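Local coordinates for protein putative NADPH:quinone reductase (Bacillus thuringiensis, PDB 3GMS) that probably reduces quinones with NADPH, as a putative quinone oxidoreductase of the medium-chain dehydrogenase/reductase superfamily, at residues 10-20 with 48-56; 126-135 with 265-273. All coordinates share one frame; numbering follows the deposited sequence.

Contact 1 (10-20 with 48-56)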
loop_
_atom_site.group_PDB
_atom_site.type_symbol
_atom_site.label_atom_id
_atom_site.label_comp_id
_atom_site.label_asym_id
_atom_site.label_seq_id
_atom_site.Cartn_x
_atom_site.Cartn_y
_atom_site.Cartn_z
ATOM N N PHE A 10 7.163 3.972 -19.445
ATOM C CA PHE A 10 8.141 2.971 -19.885
ATOM C C PHE A 10 7.540 2.175 -21.020
ATOM O O PHE A 10 6.352 1.860 -21.009
ATOM C CB PHE A 10 8.612 2.021 -18.771
ATOM C CG PHE A 10 7.486 1.324 -18.019
ATOM C CD1 PHE A 10 7.215 -0.014 -18.244
ATOM C CD2 PHE A 10 6.742 2.014 -17.052
ATOM C CE1 PHE A 10 6.183 -0.667 -17.551
ATOM C CE2 PHE A 10 5.707 1.379 -16.358
ATOM C CZ PHE A 10 5.438 0.039 -16.593
ATOM N N HIS A 11 8.385 1.861 -21.990
ATOM C CA HIS A 11 7.952 1.169 -23.218
ATOM C C HIS A 11 8.355 -0.298 -23.190
ATOM O O HIS A 11 7.838 -1.083 -23.971
ATOM C CB HIS A 11 8.528 1.864 -24.453
ATOM C CG HIS A 11 8.074 3.276 -24.611
ATOM N ND1 HIS A 11 7.077 3.648 -25.488
ATOM C CD2 HIS A 11 8.484 4.412 -24.003
ATOM C CE1 HIS A 11 6.883 4.950 -25.400
ATOM N NE2 HIS A 11 7.732 5.440 -24.514
ATOM N N LYS A 12 9.253 -0.654 -22.273
ATOM C CA LYS A 12 9.623 -2.034 -22.037
ATOM C C LYS A 12 9.719 -2.249 -20.535
ATOM O O LYS A 12 9.946 -1.287 -19.773
ATOM C CB LYS A 12 11.006 -2.354 -22.665
ATOM C CG LYS A 12 11.122 -2.072 -24.145
ATOM C CD LYS A 12 12.410 -2.758 -24.632
ATOM C CE LYS A 12 12.552 -2.673 -26.147
ATOM N NZ LYS A 12 12.930 -1.302 -26.608
ATOM N N PHE A 13 9.549 -3.493 -20.100
ATOM C CA PHE A 13 9.807 -3.829 -18.713
ATOM C C PHE A 13 11.319 -3.892 -18.505
ATOM O O PHE A 13 12.074 -4.133 -19.457
ATOM C CB PHE A 13 9.165 -5.173 -18.332
ATOM C CG PHE A 13 7.658 -5.209 -18.479
ATOM C CD1 PHE A 13 6.834 -4.345 -17.743
ATOM C CD2 PHE A 13 7.060 -6.154 -19.329
ATOM C CE1 PHE A 13 5.431 -4.399 -17.873
ATOM C CE2 PHE A 13 5.657 -6.221 -19.466
ATOM C CZ PHE A 13 4.846 -5.345 -18.728
ATOM N N GLY A 14 11.758 -3.633 -17.284
ATOM C CA GLY A 14 13.166 -3.774 -16.908
ATOM C C GLY A 14 13.422 -2.996 -15.649
ATOM O O GLY A 14 12.477 -2.610 -14.949
ATOM N N ASN A 15 14.691 -2.786 -15.334
ATOM C CA ASN A 15 15.063 -1.935 -14.197
ATOM C C ASN A 15 14.515 -0.533 -14.448
ATOM O O ASN A 15 14.661 0.011 -15.528
ATOM C CB ASN A 15 16.591 -1.884 -14.046
ATOM C CG ASN A 15 17.202 -3.246 -13.783
ATOM O OD1 ASN A 15 16.639 -4.068 -13.058
ATOM N ND2 ASN A 15 18.402 -3.482 -14.344
ATOM N N PRO A 16 13.824 0.049 -13.448
ATOM C CA PRO A 16 13.259 1.377 -13.700
ATOM C C PRO A 16 14.322 2.380 -14.171
ATOM O O PRO A 16 14.043 3.246 -15.018
ATOM C CB PRO A 16 12.675 1.768 -12.334
ATOM C CG PRO A 16 12.277 0.459 -11.723
ATOM C CD PRO A 16 13.427 -0.486 -12.133
ATOM N N LYS A 17 15.551 2.252 -13.675
ATOM C CA LYS A 17 16.607 3.181 -14.129
ATOM C C LYS A 17 16.879 3.117 -15.649
ATOM O O LYS A 17 17.337 4.099 -16.256
ATOM C CB LYS A 17 17.912 2.935 -13.357
ATOM C CG LYS A 17 18.707 1.720 -13.866
ATOM C CD LYS A 17 19.531 1.075 -12.762
ATOM C CE LYS A 17 20.718 1.934 -12.394
ATOM N NZ LYS A 17 21.229 1.595 -11.026
ATOM N N ASP A 18 16.604 1.963 -16.252
ATOM C CA ASP A 18 16.833 1.747 -17.694
ATOM C C ASP A 18 15.636 2.144 -18.553
ATOM O O ASP A 18 15.816 2.578 -19.691
ATOM C CB ASP A 18 17.229 0.290 -17.960
ATOM C CG ASP A 18 18.575 -0.064 -17.345
ATOM O OD1 ASP A 18 19.470 0.793 -17.434
ATOM O OD2 ASP A 18 18.745 -1.168 -16.787
ATOM N N VAL A 19 14.418 2.027 -18.009
ATOM C CA VAL A 19 13.226 2.113 -18.871
ATOM C C VAL A 19 12.322 3.324 -18.700
ATOM O O VAL A 19 11.566 3.644 -19.609
ATOM C CB VAL A 19 12.391 0.796 -18.834
ATOM C CG1 VAL A 19 13.245 -0.400 -19.347
ATOM C CG2 VAL A 19 11.889 0.506 -17.413
ATOM N N LEU A 20 12.428 4.027 -17.571
ATOM C CA LEU A 20 11.564 5.172 -17.333
ATOM C C LEU A 20 11.965 6.356 -18.217
ATOM O O LEU A 20 13.152 6.692 -18.304
ATOM C CB LEU A 20 11.560 5.576 -15.848
ATOM C CG LEU A 20 10.894 4.577 -14.891
ATOM C CD1 LEU A 20 11.054 4.983 -13.462
ATOM C CD2 LEU A 20 9.415 4.404 -15.230
ATOM N N ASP A 48 4.678 0.396 -6.613
ATOM C CA ASP A 48 4.599 1.082 -7.919
ATOM C C ASP A 48 5.719 0.563 -8.835
ATOM O O ASP A 48 5.619 0.665 -10.059
ATOM C CB ASP A 48 4.823 2.590 -7.807
ATOM C CG ASP A 48 3.738 3.299 -7.058
ATOM O OD1 ASP A 48 2.559 2.999 -7.327
ATOM O OD2 ASP A 48 4.060 4.207 -6.254
ATOM N N LEU A 49 6.818 0.107 -8.248
ATOM C CA LEU A 49 7.957 -0.341 -9.075
ATOM C C LEU A 49 7.845 -1.757 -9.637
ATOM O O LEU A 49 8.410 -2.065 -10.703
ATOM C CB LEU A 49 9.264 -0.216 -8.302
ATOM C CG LEU A 49 9.554 1.149 -7.700
ATOM C CD1 LEU A 49 10.929 1.115 -7.014
ATOM C CD2 LEU A 49 9.471 2.222 -8.772
ATOM N N ILE A 50 7.167 -2.631 -8.909
ATOM C CA ILE A 50 6.997 -4.026 -9.327
ATOM C C ILE A 50 6.462 -4.168 -10.778
ATOM O O ILE A 50 7.026 -4.940 -11.575
ATOM C CB ILE A 50 6.125 -4.811 -8.296
ATOM C CG1 ILE A 50 6.835 -4.845 -6.937
ATOM C CG2 ILE A 50 5.836 -6.255 -8.810
ATOM C CD1 ILE A 50 6.054 -5.588 -5.836
ATOM N N PRO A 51 5.402 -3.412 -11.156
ATOM C CA PRO A 51 4.964 -3.597 -12.542
ATOM C C PRO A 51 6.004 -3.196 -13.594
ATOM O O PRO A 51 5.982 -3.737 -14.712
ATOM C CB PRO A 51 3.747 -2.674 -12.684
ATOM C CG PRO A 51 3.435 -2.159 -11.293
ATOM C CD PRO A 51 4.428 -2.683 -10.324
ATOM N N ILE A 52 6.884 -2.247 -13.256
ATOM C CA ILE A 52 7.862 -1.766 -14.203
ATOM C C ILE A 52 8.781 -2.934 -14.553
ATOM O O ILE A 52 9.186 -3.062 -15.688
ATOM C CB ILE A 52 8.693 -0.585 -13.662
ATOM C CG1 ILE A 52 7.752 0.560 -13.238
ATOM C CG2 ILE A 52 9.682 -0.092 -14.729
ATOM C CD1 ILE A 52 8.463 1.689 -12.471
ATOM N N THR A 53 9.106 -3.769 -13.570
ATOM C CA THR A 53 10.047 -4.863 -13.761
ATOM C C THR A 53 9.563 -6.016 -14.643
ATOM O O THR A 53 10.370 -6.881 -14.998
ATOM C CB THR A 53 10.427 -5.510 -12.438
ATOM O OG1 THR A 53 9.267 -6.165 -11.902
ATOM C CG2 THR A 53 10.979 -4.485 -11.478
ATOM N N GLY A 54 8.277 -6.041 -14.990
ATOM C CA GLY A 54 7.729 -7.098 -15.828
ATOM C C GLY A 54 7.156 -8.287 -15.094
ATOM O O GLY A 54 6.659 -9.213 -15.741
ATOM N N ALA A 55 7.225 -8.282 -13.763
ATOM C CA ALA A 55 6.586 -9.338 -12.941
ATOM C C ALA A 55 5.121 -9.656 -13.335
ATOM O O ALA A 55 4.679 -10.790 -13.157
ATOM C CB ALA A 55 6.676 -9.002 -11.456
ATOM N N TYR A 56 4.391 -8.668 -13.878
ATOM C CA TYR A 56 2.985 -8.838 -14.351
ATOM C C TYR A 56 2.841 -8.547 -15.847
ATOM O O TYR A 56 1.896 -7.870 -16.274
ATOM C CB TYR A 56 2.004 -7.930 -13.585
ATOM C CG TYR A 56 2.222 -7.903 -12.093
ATOM C CD1 TYR A 56 2.339 -6.688 -11.409
ATOM C CD2 TYR A 56 2.315 -9.095 -11.366
ATOM C CE1 TYR A 56 2.537 -6.659 -10.032
ATOM C CE2 TYR A 56 2.527 -9.082 -9.990
ATOM C CZ TYR A 56 2.642 -7.861 -9.327
ATOM O OH TYR A 56 2.853 -7.864 -7.960
#
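I52 packs against F10, P16, V19 and L20 at once. Its CG2 methyl meets CG2 of V19 at 3.5 Å, the two side chains lying alongside each other and running in opposite senses, and also faces CG of P16. CG1 of I52 sits anti to its own carbonyl carbon (chi1 -57°) and carries CD1 on to L20 CD2, 4.0 Å away, where the side chains cross nearly at right angles. The same residue lies over one face of the F10 ring, its CA 4.2 Å from the ring centroid in a CH-pi contact. F13 lays its own ring directly on the G54 backbone, G54 CA being 3.3 Å from F13 CG and 3.6 Å from the ring centroid, off-centre toward the rim. I52 O approaches the edge of the F13 ring near its plane and accepts the hydrogen bond from G14 N (3.1 Å, 157° at the hydrogen), with the donor tilted 27° out of the carbonyl plane. F13 CA adds a CA-H...O contact to this oxygen, and T53 CA returns one to G14 O. Behind these contacts, T53 OG1 bonds I50 O at 2.6 Å, in the carbonyl plane on a lone pair, tying the threonine back to the turn before G54. P16 and L49 both rest on V314 and Q318 of helix 310-318, while L62 and N64 pack on F10. The connection between strands 4-10 and 20-26, with its short helix 16-19, is thus joined to the chain following helix 46-49 by one backbone hydrogen bond, held at I52 O, beside aliphatic and CH-pi packing centred on I52.

Contact 2 (126-135 with 265-273)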
loop_
_atom_site.group_PDB
_atom_site.type_symbol
_atom_site.label_atom_id
_atom_site.label_comp_id
_atom_site.label_asym_id
_atom_site.label_seq_id
_atom_site.Cartn_x
_atom_site.Cartn_y
_atom_site.Cartn_z
ATOM N N TYR A 126 -4.186 5.528 0.125
ATOM C CA TYR A 126 -4.771 4.406 -0.608
ATOM C C TYR A 126 -4.099 3.080 -0.321
ATOM O O TYR A 126 -4.608 2.269 0.410
ATOM C CB TYR A 126 -4.764 4.731 -2.094
ATOM C CG TYR A 126 -5.283 3.659 -3.052
ATOM C CD1 TYR A 126 -6.264 2.706 -2.669
ATOM C CD2 TYR A 126 -4.830 3.663 -4.373
ATOM C CE1 TYR A 126 -6.728 1.763 -3.597
ATOM C CE2 TYR A 126 -5.290 2.738 -5.309
ATOM C CZ TYR A 126 -6.245 1.796 -4.907
ATOM O OH TYR A 126 -6.705 0.872 -5.823
ATOM N N ILE A 127 -2.920 2.847 -0.871
ATOM C CA ILE A 127 -2.452 1.482 -0.955
ATOM C C ILE A 127 -2.211 0.791 0.402
ATOM O O ILE A 127 -2.780 -0.262 0.651
ATOM C CB ILE A 127 -1.152 1.399 -1.846
ATOM C CG1 ILE A 127 -1.500 1.760 -3.310
ATOM C CG2 ILE A 127 -0.586 -0.012 -1.821
ATOM C CD1 ILE A 127 -2.421 0.768 -3.990
ATOM N N ASN A 128 -1.368 1.374 1.237
ATOM C CA ASN A 128 -1.080 0.785 2.542
ATOM C C ASN A 128 -2.263 0.832 3.544
ATOM O O ASN A 128 -2.539 -0.223 4.169
ATOM C CB ASN A 128 0.232 1.339 3.111
ATOM C CG ASN A 128 1.405 0.944 2.252
ATOM O OD1 ASN A 128 1.450 -0.197 1.806
ATOM N ND2 ASN A 128 2.308 1.878 1.955
ATOM N N PRO A 129 -2.971 1.981 3.676
ATOM C CA PRO A 129 -4.069 2.026 4.642
ATOM C C PRO A 129 -5.222 1.140 4.230
ATOM O O PRO A 129 -5.750 0.405 5.070
ATOM C CB PRO A 129 -4.481 3.517 4.673
ATOM C CG PRO A 129 -3.255 4.231 4.265
ATOM C CD PRO A 129 -2.652 3.337 3.187
ATOM N N LEU A 130 -5.635 1.206 2.959
ATOM C CA LEU A 130 -6.718 0.330 2.536
ATOM C C LEU A 130 -6.407 -1.182 2.675
ATOM O O LEU A 130 -7.246 -1.933 3.137
ATOM C CB LEU A 130 -7.192 0.680 1.138
ATOM C CG LEU A 130 -8.518 0.110 0.691
ATOM C CD1 LEU A 130 -9.691 0.562 1.560
ATOM C CD2 LEU A 130 -8.705 0.546 -0.760
ATOM N N THR A 131 -5.191 -1.589 2.314
ATOM C CA THR A 131 -4.731 -2.964 2.499
ATOM C C THR A 131 -4.734 -3.377 3.978
ATOM O O THR A 131 -5.272 -4.465 4.340
ATOM C CB THR A 131 -3.340 -3.209 1.863
ATOM O OG1 THR A 131 -3.433 -2.984 0.449
ATOM C CG2 THR A 131 -2.897 -4.674 2.081
ATOM N N ALA A 132 -4.176 -2.522 4.832
ATOM C CA ALA A 132 -4.127 -2.830 6.254
ATOM C C ALA A 132 -5.564 -2.911 6.835
ATOM O O ALA A 132 -5.883 -3.859 7.550
ATOM C CB ALA A 132 -3.260 -1.792 7.024
ATOM N N TRP A 133 -6.419 -1.949 6.491
ATOM C CA TRP A 133 -7.792 -1.887 7.010
ATOM C C TRP A 133 -8.652 -3.076 6.580
ATOM O O TRP A 133 -9.370 -3.684 7.408
ATOM C CB TRP A 133 -8.492 -0.622 6.542
ATOM C CG TRP A 133 -9.948 -0.551 7.019
ATOM C CD1 TRP A 133 -11.062 -0.770 6.265
ATOM C CD2 TRP A 133 -10.402 -0.242 8.334
ATOM N NE1 TRP A 133 -12.201 -0.589 7.036
ATOM C CE2 TRP A 133 -11.820 -0.280 8.311
ATOM C CE3 TRP A 133 -9.755 0.089 9.530
ATOM C CZ2 TRP A 133 -12.608 -0.020 9.453
ATOM C CZ3 TRP A 133 -10.539 0.361 10.669
ATOM C CH2 TRP A 133 -11.956 0.300 10.609
ATOM N N VAL A 134 -8.628 -3.346 5.278
ATOM C CA VAL A 134 -9.377 -4.461 4.709
ATOM C C VAL A 134 -8.932 -5.847 5.244
ATOM O O VAL A 134 -9.778 -6.639 5.653
ATOM C CB VAL A 134 -9.480 -4.377 3.171
ATOM C CG1 VAL A 134 -10.148 -5.622 2.600
ATOM C CG2 VAL A 134 -10.317 -3.154 2.767
ATOM N N THR A 135 -7.629 -6.122 5.223
ATOM C CA THR A 135 -7.113 -7.413 5.723
ATOM C C THR A 135 -7.520 -7.598 7.196
ATOM O O THR A 135 -8.010 -8.676 7.575
ATOM C CB THR A 135 -5.573 -7.593 5.500
ATOM O OG1 THR A 135 -4.871 -6.480 6.079
ATOM C CG2 THR A 135 -5.216 -7.672 3.957
ATOM N N ILE A 265 -4.338 -15.613 -0.380
ATOM C CA ILE A 265 -3.532 -14.549 -0.951
ATOM C C ILE A 265 -4.437 -13.322 -1.071
ATOM O O ILE A 265 -5.543 -13.428 -1.619
ATOM C CB ILE A 265 -3.020 -14.909 -2.382
ATOM C CG1 ILE A 265 -2.143 -16.151 -2.378
ATOM C CG2 ILE A 265 -2.183 -13.771 -2.949
ATOM C CD1 ILE A 265 -2.839 -17.431 -2.721
ATOM N N PHE A 266 -3.987 -12.174 -0.572
ATOM C CA PHE A 266 -4.791 -10.952 -0.679
ATOM C C PHE A 266 -4.259 -10.045 -1.780
ATOM O O PHE A 266 -3.046 -9.789 -1.860
ATOM C CB PHE A 266 -4.814 -10.171 0.638
ATOM C CG PHE A 266 -5.615 -8.915 0.565
ATOM C CD1 PHE A 266 -7.005 -8.956 0.780
ATOM C CD2 PHE A 266 -4.986 -7.684 0.293
ATOM C CE1 PHE A 266 -7.755 -7.784 0.684
ATOM C CE2 PHE A 266 -5.711 -6.522 0.177
ATOM C CZ PHE A 266 -7.106 -6.553 0.392
ATOM N N HIS A 267 -5.165 -9.535 -2.612
ATOM C CA HIS A 267 -4.847 -8.565 -3.686
ATOM C C HIS A 267 -5.850 -7.409 -3.552
ATOM O O HIS A 267 -7.054 -7.634 -3.738
ATOM C CB HIS A 267 -5.166 -9.186 -5.061
ATOM C CG HIS A 267 -4.394 -10.438 -5.392
ATOM N ND1 HIS A 267 -3.190 -10.413 -6.073
ATOM C CD2 HIS A 267 -4.664 -11.751 -5.164
ATOM C CE1 HIS A 267 -2.742 -11.649 -6.231
ATOM N NE2 HIS A 267 -3.616 -12.480 -5.688
ATOM N N LEU A 268 -5.381 -6.186 -3.315
ATOM C CA LEU A 268 -6.286 -5.027 -3.376
ATOM C C LEU A 268 -7.005 -4.929 -4.735
ATOM O O LEU A 268 -8.186 -4.568 -4.823
ATOM C CB LEU A 268 -5.504 -3.740 -3.094
ATOM C CG LEU A 268 -6.262 -2.568 -2.470
ATOM C CD1 LEU A 268 -7.151 -2.959 -1.278
ATOM C CD2 LEU A 268 -5.271 -1.465 -2.047
ATOM N N ARG A 269 -6.294 -5.286 -5.795
ATOM C CA ARG A 269 -6.870 -5.452 -7.139
ATOM C C ARG A 269 -8.243 -6.155 -7.090
ATOM O O ARG A 269 -9.237 -5.702 -7.707
ATOM C CB ARG A 269 -5.902 -6.364 -7.920
ATOM C CG ARG A 269 -6.109 -6.492 -9.374
ATOM C CD ARG A 269 -4.738 -6.677 -9.990
ATOM N NE ARG A 269 -4.238 -8.038 -9.776
ATOM C CZ ARG A 269 -4.678 -9.087 -10.465
ATOM N NH1 ARG A 269 -5.624 -8.915 -11.390
ATOM N NH2 ARG A 269 -4.175 -10.298 -10.243
ATOM N N HIS A 270 -8.270 -7.278 -6.389
ATOM C CA HIS A 270 -9.465 -8.090 -6.291
ATOM C C HIS A 270 -10.488 -7.476 -5.370
ATOM O O HIS A 270 -11.647 -7.383 -5.740
ATOM C CB HIS A 270 -9.073 -9.494 -5.830
ATOM C CG HIS A 270 -8.202 -10.189 -6.827
ATOM N ND1 HIS A 270 -8.411 -10.085 -8.189
ATOM C CD2 HIS A 270 -7.107 -10.962 -6.672
ATOM C CE1 HIS A 270 -7.501 -10.802 -8.828
ATOM N NE2 HIS A 270 -6.690 -11.326 -7.926
ATOM N N TRP A 271 -10.053 -7.044 -4.185
ATOM C CA TRP A 271 -11.001 -6.423 -3.239
ATOM C C TRP A 271 -11.797 -5.269 -3.884
ATOM O O TRP A 271 -13.039 -5.171 -3.742
ATOM C CB TRP A 271 -10.300 -5.933 -1.990
ATOM C CG TRP A 271 -11.336 -5.486 -0.953
ATOM C CD1 TRP A 271 -12.093 -6.294 -0.176
ATOM C CD2 TRP A 271 -11.733 -4.134 -0.655
ATOM N NE1 TRP A 271 -12.928 -5.522 0.640
ATOM C CE2 TRP A 271 -12.725 -4.201 0.361
ATOM C CE3 TRP A 271 -11.329 -2.874 -1.123
ATOM C CZ2 TRP A 271 -13.335 -3.052 0.901
ATOM C CZ3 TRP A 271 -11.905 -1.725 -0.564
ATOM C CH2 TRP A 271 -12.913 -1.830 0.436
ATOM N N ASN A 272 -11.079 -4.389 -4.578
ATOM C CA ASN A 272 -11.693 -3.298 -5.354
ATOM C C ASN A 272 -12.861 -3.756 -6.220
ATOM O O ASN A 272 -13.843 -3.029 -6.355
ATOM C CB ASN A 272 -10.656 -2.625 -6.263
ATOM C CG ASN A 272 -9.702 -1.687 -5.508
ATOM O OD1 ASN A 272 -9.835 -1.464 -4.307
ATOM N ND2 ASN A 272 -8.732 -1.128 -6.239
ATOM N N ASP A 273 -12.756 -4.944 -6.812
ATOM C CA ASP A 273 -13.810 -5.459 -7.688
ATOM C C ASP A 273 -14.887 -6.249 -6.960
ATOM O O ASP A 273 -15.895 -6.539 -7.585
ATOM C CB ASP A 273 -13.213 -6.347 -8.778
ATOM C CG ASP A 273 -12.472 -5.549 -9.849
ATOM O OD1 ASP A 273 -12.668 -4.332 -9.955
ATOM O OD2 ASP A 273 -11.696 -6.167 -10.606
#
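F266, just past strand 262-265, turns its ring toward helix 127-139 and takes the CG2 methyl of T135 squarely over one face, 3.7 Å from the centroid. V134 CG1 and T131 CG2 approach the same ring obliquely. L268 opens the next helix and reaches between several side chains: its CD1 meets L130 CD2 at 3.9 Å, while its CD2 lies against T131 OG1, Y126 CE1 and I127 CD1. That hydroxyl donates to I127 O (2.8 Å), which lets the L268 methyl pack against an oxygen already hydrogen-bonded within its own helix. One turn on, W271 has CG anti to its backbone N (chi1 -172°), which swings the indole over V134: CG1 stands 3.5 Å from the centroid of the five-membered ring, CG2 lies over the six-membered part, and L130 CD1 touches CZ3 at 3.8 Å. The indole N-H is bonded to E138, farther along helix 127-139. N272 then gives its ND2 to Y126 OH at 2.9 Å, the hydroxyl lying in the amide plane and the phenol ring within 12° of it; OD1 of N272 accepts from W280, so both ends of the amide are held. Segments 127-135 and 268-273 run at 71° to each other, their axes 11.0 Å apart at closest approach, a gap filled by large side chains. The polar bonds of N272 and W271 lie at the margins of the L130, L268 and W271 packing and probably fix how the amide and indole are turned.

The two contacts lie in series along the chain, their centres 22 Å apart, and share no helix or strand. Contact 1 is peripheral and partly buried, joining the connection between strands 4-10 and 20-26 to a segment of the GroES-like domain. Contact 2 is buried near the centre of the chain, where helix 127-139 meets the helix that follows 262-265, the edge strand of the six-stranded parallel Rossmann-type sheet. Contact 1 combines apolar packing around I52 with loop backbone, two glycines and a carbonyl that accepts across the contact, whereas contact 2 works through side chains of helix 127-139 against those of helix 268-274 and the loop before it, including its hydrogen bond. Both set aliphatic groups over aromatic faces.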